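SalCYP truncation (Salinispora tropica, PDB 7ABB) belongs to the cytochrome P450 superfamily, a mostly helical fold built around a heme, and carries heme c in this model. Local coordinates at residues Gly51-Ala54 with Ala55-Glu59; Glu273-Leu276 with Arg277-Cys281. One frame throughout, in Å; residues are numbered along the deposited sequence.

Interaction 1: Gly51-Ala54 with Ala55-Glu59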
loop_
_atom_site.group_PDB
_atom_site.type_symbol
_atom_site.label_atom_id
_atom_site.label_comp_id
_atom_site.label_asym_id
_atom_site.label_seq_id
_atom_site.Cartn_x
_atom_site.Cartn_y
_atom_site.Cartn_z
ATOM N N GLY A 51 -1.342 21.048 -0.876
ATOM C CA GLY A 51 -2.798 20.979 -0.821
ATOM C C GLY A 51 -3.286 19.599 -0.427
ATOM O O GLY A 51 -4.221 19.443 0.371
ATOM N N ILE A 52 -2.664 18.574 -0.975
ATOM C CA ILE A 52 -3.047 17.219 -0.604
ATOM C C ILE A 52 -2.706 16.929 0.852
ATOM O O ILE A 52 -3.515 16.325 1.589
ATOM C CB ILE A 52 -2.366 16.252 -1.572
ATOM C CG1 ILE A 52 -3.077 16.353 -2.920
ATOM C CG2 ILE A 52 -2.393 14.842 -1.024
ATOM C CD1 ILE A 52 -2.353 15.687 -4.055
ATOM N N CYS A 53 -1.510 17.314 1.299
ATOM C CA CYS A 53 -1.158 17.121 2.708
ATOM C C CYS A 53 -2.176 17.801 3.615
ATOM O O CYS A 53 -2.645 17.207 4.604
ATOM C CB CYS A 53 0.228 17.684 3.002
ATOM S SG CYS A 53 1.555 16.639 2.456
ATOM N N ALA A 54 -2.509 19.045 3.298
ATOM C CA ALA A 54 -3.434 19.804 4.141
ATOM C C ALA A 54 -4.798 19.131 4.190
ATOM O O ALA A 54 -5.479 19.154 5.230
ATOM C CB ALA A 54 -3.567 21.235 3.633
ATOM N N ALA A 55 -5.226 18.557 3.071
ATOM C CA ALA A 55 -6.527 17.902 3.023
ATOM C C ALA A 55 -6.532 16.646 3.883
ATOM O O ALA A 55 -7.473 16.437 4.665
ATOM C CB ALA A 55 -6.906 17.561 1.586
ATOM N N PHE A 56 -5.471 15.843 3.795
ATOM C CA PHE A 56 -5.327 14.677 4.662
ATOM C C PHE A 56 -5.361 15.066 6.129
ATOM O O PHE A 56 -5.796 14.264 6.966
ATOM C CB PHE A 56 -4.003 13.955 4.380
ATOM C CG PHE A 56 -4.052 12.930 3.258
ATOM C CD1 PHE A 56 -4.867 11.809 3.333
ATOM C CD2 PHE A 56 -3.234 13.071 2.146
ATOM C CE1 PHE A 56 -4.868 10.851 2.300
ATOM C CE2 PHE A 56 -3.239 12.138 1.137
ATOM C CZ PHE A 56 -4.049 11.029 1.195
ATOM N N ARG A 57 -4.874 16.255 6.470
ATOM C CA ARG A 57 -4.735 16.675 7.859
ATOM C C ARG A 57 -5.916 17.472 8.392
ATOM O O ARG A 57 -5.885 17.858 9.559
ATOM C CB ARG A 57 -3.454 17.498 8.034
ATOM C CG ARG A 57 -2.206 16.654 7.864
ATOM C CD ARG A 57 -0.955 17.520 7.709
ATOM N NE ARG A 57 0.201 16.656 7.438
ATOM C CZ ARG A 57 1.298 17.050 6.795
ATOM N NH1 ARG A 57 1.402 18.304 6.355
ATOM N NH2 ARG A 57 2.289 16.192 6.588
ATOM N N ASP A 58 -6.953 17.728 7.585
ATOM C CA ASP A 58 -8.116 18.525 8.016
ATOM C C ASP A 58 -9.375 17.708 7.738
ATOM O O ASP A 58 -10.076 17.925 6.754
ATOM C CB ASP A 58 -8.136 19.854 7.300
ATOM C CG ASP A 58 -9.297 20.723 7.692
ATOM O OD1 ASP A 58 -10.021 20.349 8.635
ATOM O OD2 ASP A 58 -9.480 21.788 7.042
ATOM N N GLU A 59 -9.680 16.774 8.636
ATOM C CA GLU A 59 -10.861 15.938 8.460
ATOM C C GLU A 59 -12.172 16.684 8.701
ATOM O O GLU A 59 -13.220 16.201 8.275
ATOM C CB GLU A 59 -10.797 14.735 9.397
ATOM C CG GLU A 59 -9.643 13.851 9.090
ATOM C CD GLU A 59 -9.646 12.583 9.902
ATOM O OE1 GLU A 59 -10.131 12.591 11.062
ATOM O OE2 GLU A 59 -9.153 11.584 9.358
#
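Ile-52 and Phe-56 lie one helical turn apart, and their side chains run the same way. The methyl CG2 of Ile-52 meets the CD2 and CE2 atoms of the Phe-56 ring, 3.6 Å from Phe-56 CE2. It gets there because it stands trans to the Ile-52 nitrogen, while CG1 (chi1 -73°) sits next to that nitrogen. Phe-56 N also gives a nearly straight bond to Ile-52 O (3.0 Å, 172°).

The next pair is Cys-53 and Arg-57. With chi1 at -69° and the chain extended from CG to NE, the arginine reaches out past Cys-53. Its CG passes 3.3 Å from Cys-53 O. One face of its guanidinium rests on Cys-53 CB, 3.6 Å from Arg-57 NH1. The far NH2 is bonded to Thr-337, which is consistent with a fixed direction for the group.

Arg-57 N splits its hydrogen between Cys-53 O (3.1 Å) and Ala-54 O (3.2 Å), both weakly. Asp-58 then turns its carboxylate to Thr-61.

Phe-56 also touches heme c and Leu-307. This is the C-terminal turn of helix 49-56, which by its place between the strands corresponds to the B helix of the P450 fold and brings Phe-56 to the heme pocket.

Interaction 2: Glu273-Leu276 with Arg277-Cys281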
loop_
_atom_site.group_PDB
_atom_site.type_symbol
_atom_site.label_atom_id
_atom_site.label_comp_id
_atom_site.label_asym_id
_atom_site.label_seq_id
_atom_site.Cartn_x
_atom_site.Cartn_y
_atom_site.Cartn_z
ATOM N N GLU A 273 12.701 4.509 0.204
ATOM C CA GLU A 273 11.833 5.682 0.308
ATOM C C GLU A 273 11.672 6.362 -1.041
ATOM O O GLU A 273 10.599 6.886 -1.355
ATOM C CB GLU A 273 12.386 6.667 1.320
ATOM C CG GLU A 273 12.546 6.104 2.701
ATOM C CD GLU A 273 11.245 5.597 3.300
ATOM O OE1 GLU A 273 11.257 4.517 3.921
ATOM O OE2 GLU A 273 10.218 6.300 3.168
ATOM N N GLU A 274 12.729 6.387 -1.853
ATOM C CA GLU A 274 12.600 7.029 -3.149
ATOM C C GLU A 274 11.692 6.221 -4.070
ATOM O O GLU A 274 10.903 6.807 -4.826
ATOM C CB GLU A 274 13.980 7.244 -3.760
ATOM C CG GLU A 274 13.998 7.822 -5.181
ATOM C CD GLU A 274 13.536 9.267 -5.283
ATOM O OE1 GLU A 274 12.811 9.765 -4.369
ATOM O OE2 GLU A 274 13.901 9.962 -6.275
ATOM N N PHE A 275 11.755 4.891 -4.007
ATOM C CA PHE A 275 10.833 4.082 -4.798
ATOM C C PHE A 275 9.403 4.211 -4.288
ATOM O O PHE A 275 8.464 4.269 -5.091
ATOM C CB PHE A 275 11.272 2.621 -4.820
ATOM C CG PHE A 275 12.374 2.332 -5.799
ATOM C CD1 PHE A 275 12.234 2.653 -7.126
ATOM C CD2 PHE A 275 13.522 1.689 -5.383
ATOM C CE1 PHE A 275 13.262 2.362 -8.034
ATOM C CE2 PHE A 275 14.530 1.375 -6.280
ATOM C CZ PHE A 275 14.390 1.703 -7.583
ATOM N N LEU A 276 9.216 4.291 -2.964
ATOM C CA LEU A 276 7.870 4.536 -2.452
ATOM C C LEU A 276 7.291 5.830 -3.017
ATOM O O LEU A 276 6.114 5.891 -3.425
ATOM C CB LEU A 276 7.887 4.558 -0.921
ATOM C CG LEU A 276 8.048 3.203 -0.233
ATOM C CD1 LEU A 276 8.419 3.388 1.240
ATOM C CD2 LEU A 276 6.750 2.424 -0.395
ATOM N N ARG A 277 8.101 6.895 -3.047
ATOM C CA ARG A 277 7.668 8.146 -3.665
ATOM C C ARG A 277 7.302 7.934 -5.126
ATOM O O ARG A 277 6.202 8.279 -5.561
ATOM C CB ARG A 277 8.774 9.191 -3.546
ATOM C CG ARG A 277 8.367 10.530 -4.134
ATOM C CD ARG A 277 9.497 11.564 -4.260
ATOM N NE ARG A 277 10.499 11.208 -5.282
ATOM C CZ ARG A 277 10.367 11.465 -6.578
ATOM N NH1 ARG A 277 9.279 12.053 -7.036
ATOM N NH2 ARG A 277 11.335 11.095 -7.432
ATOM N N VAL A 278 8.235 7.370 -5.903
ATOM C CA VAL A 278 8.110 7.345 -7.356
ATOM C C VAL A 278 6.956 6.453 -7.805
ATOM O O VAL A 278 6.290 6.730 -8.811
ATOM C CB VAL A 278 9.457 6.878 -7.941
ATOM C CG1 VAL A 278 9.302 6.262 -9.336
ATOM C CG2 VAL A 278 10.418 8.049 -7.920
ATOM N N ASN A 279 6.719 5.348 -7.085
ATOM C CA ASN A 279 5.745 4.347 -7.506
ATOM C C ASN A 279 4.387 4.501 -6.795
ATOM O O ASN A 279 3.543 3.591 -6.888
ATOM C CB ASN A 279 6.351 2.964 -7.310
ATOM C CG ASN A 279 7.482 2.746 -8.256
ATOM O OD1 ASN A 279 7.355 3.106 -9.426
ATOM N ND2 ASN A 279 8.595 2.173 -7.788
ATOM N N SER A 280 4.139 5.637 -6.159
ATOM C CA SER A 280 2.850 5.891 -5.550
ATOM C C SER A 280 1.732 5.996 -6.580
ATOM O O SER A 280 1.889 6.612 -7.646
ATOM C CB SER A 280 2.911 7.186 -4.735
ATOM O OG SER A 280 3.678 7.003 -3.573
ATOM N N CYS A 281 0.568 5.439 -6.238
ATOM C CA CYS A 281 -0.533 5.400 -7.187
ATOM C C CYS A 281 -1.911 5.442 -6.532
ATOM O O CYS A 281 -2.917 5.542 -7.236
ATOM C CB CYS A 281 -0.405 4.159 -8.068
ATOM S SG CYS A 281 -0.288 2.630 -7.150
#
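Glu-274 and Arg-277 form a two-pronged salt bridge within one turn of helix 268-278. The guanidinium comes side-on. Arg-277 NE bonds to Glu-274 OE1 (2.9 Å, 176°), and Arg-277 NH2 bonds to Glu-274 OE2 (3.0 Å, 171°). Both oxygens lie close to the guanidinium plane. The carboxylate is turned 47° against that plane, so both nitrogens reach it from above its own plane. Each chain bends to make this fit: Glu-274 at chi2 and Arg-277 at chi3.

The backbone of the pair is regular helix. Arg-277 N bonds to Glu-273 O, and Val-278 N bonds to Glu-274 O. On another side, the Asn-279 amide lies almost parallel to the Phe-275 ring, with Asn-279 ND2 3.7 Å from Phe-275 CD1. Asn-279 N closes the last turn on Phe-275 O (2.9 Å). Beyond it, Ser-280 OG gives its hydrogen to Leu-276 O (2.7 Å) and takes a second bond from Asn-311 ND2.

A second shell fixes the buried charges. Glu-274 OE2 also receives Arg-327 NE and the backbone N of Asp-324. Arg-277 NH1 bonds to the carbonyls of Asn-311 and Pro-320, and Tyr-312 makes a cation-pi contact with the guanidinium. The added positive charge of Arg-327 would probably favour the ionised carboxylate. Phe-275 is held between helices by His-250 and Trp-356, and Leu-276 touches heme c.

Glu-274 and Arg-277, spaced Glu-x-x-Arg, form the ExxR motif of the P450 K helix. With Arg-327 they are consistent with the Glu-Arg-Arg triad that ties this helix to the meander region in P450 folds.

In the fold
Interactions 1 and 2 are both C-terminal helix turns that border the heme c pocket. Their centres are 19 Å apart and their nearest atoms about 10 Å apart, with no direct touch. Each brings a side chain to about 4 Å from heme c: Phe-56 from interaction 1 and Leu-276 from interaction 2. The segment from Asn-330 to His-340, which runs into the P450 heme-binding signature and includes its first residues, touches both. Ile-333 and Thr-337 meet interaction 1, and His-332 and Ala-334 meet interaction 2. The region from Leu-305 to Tyr-312 is also common to both. Leu-307 and Ala-310 pack on interaction 1, while Asn-311 and Tyr-312 bond to interaction 2.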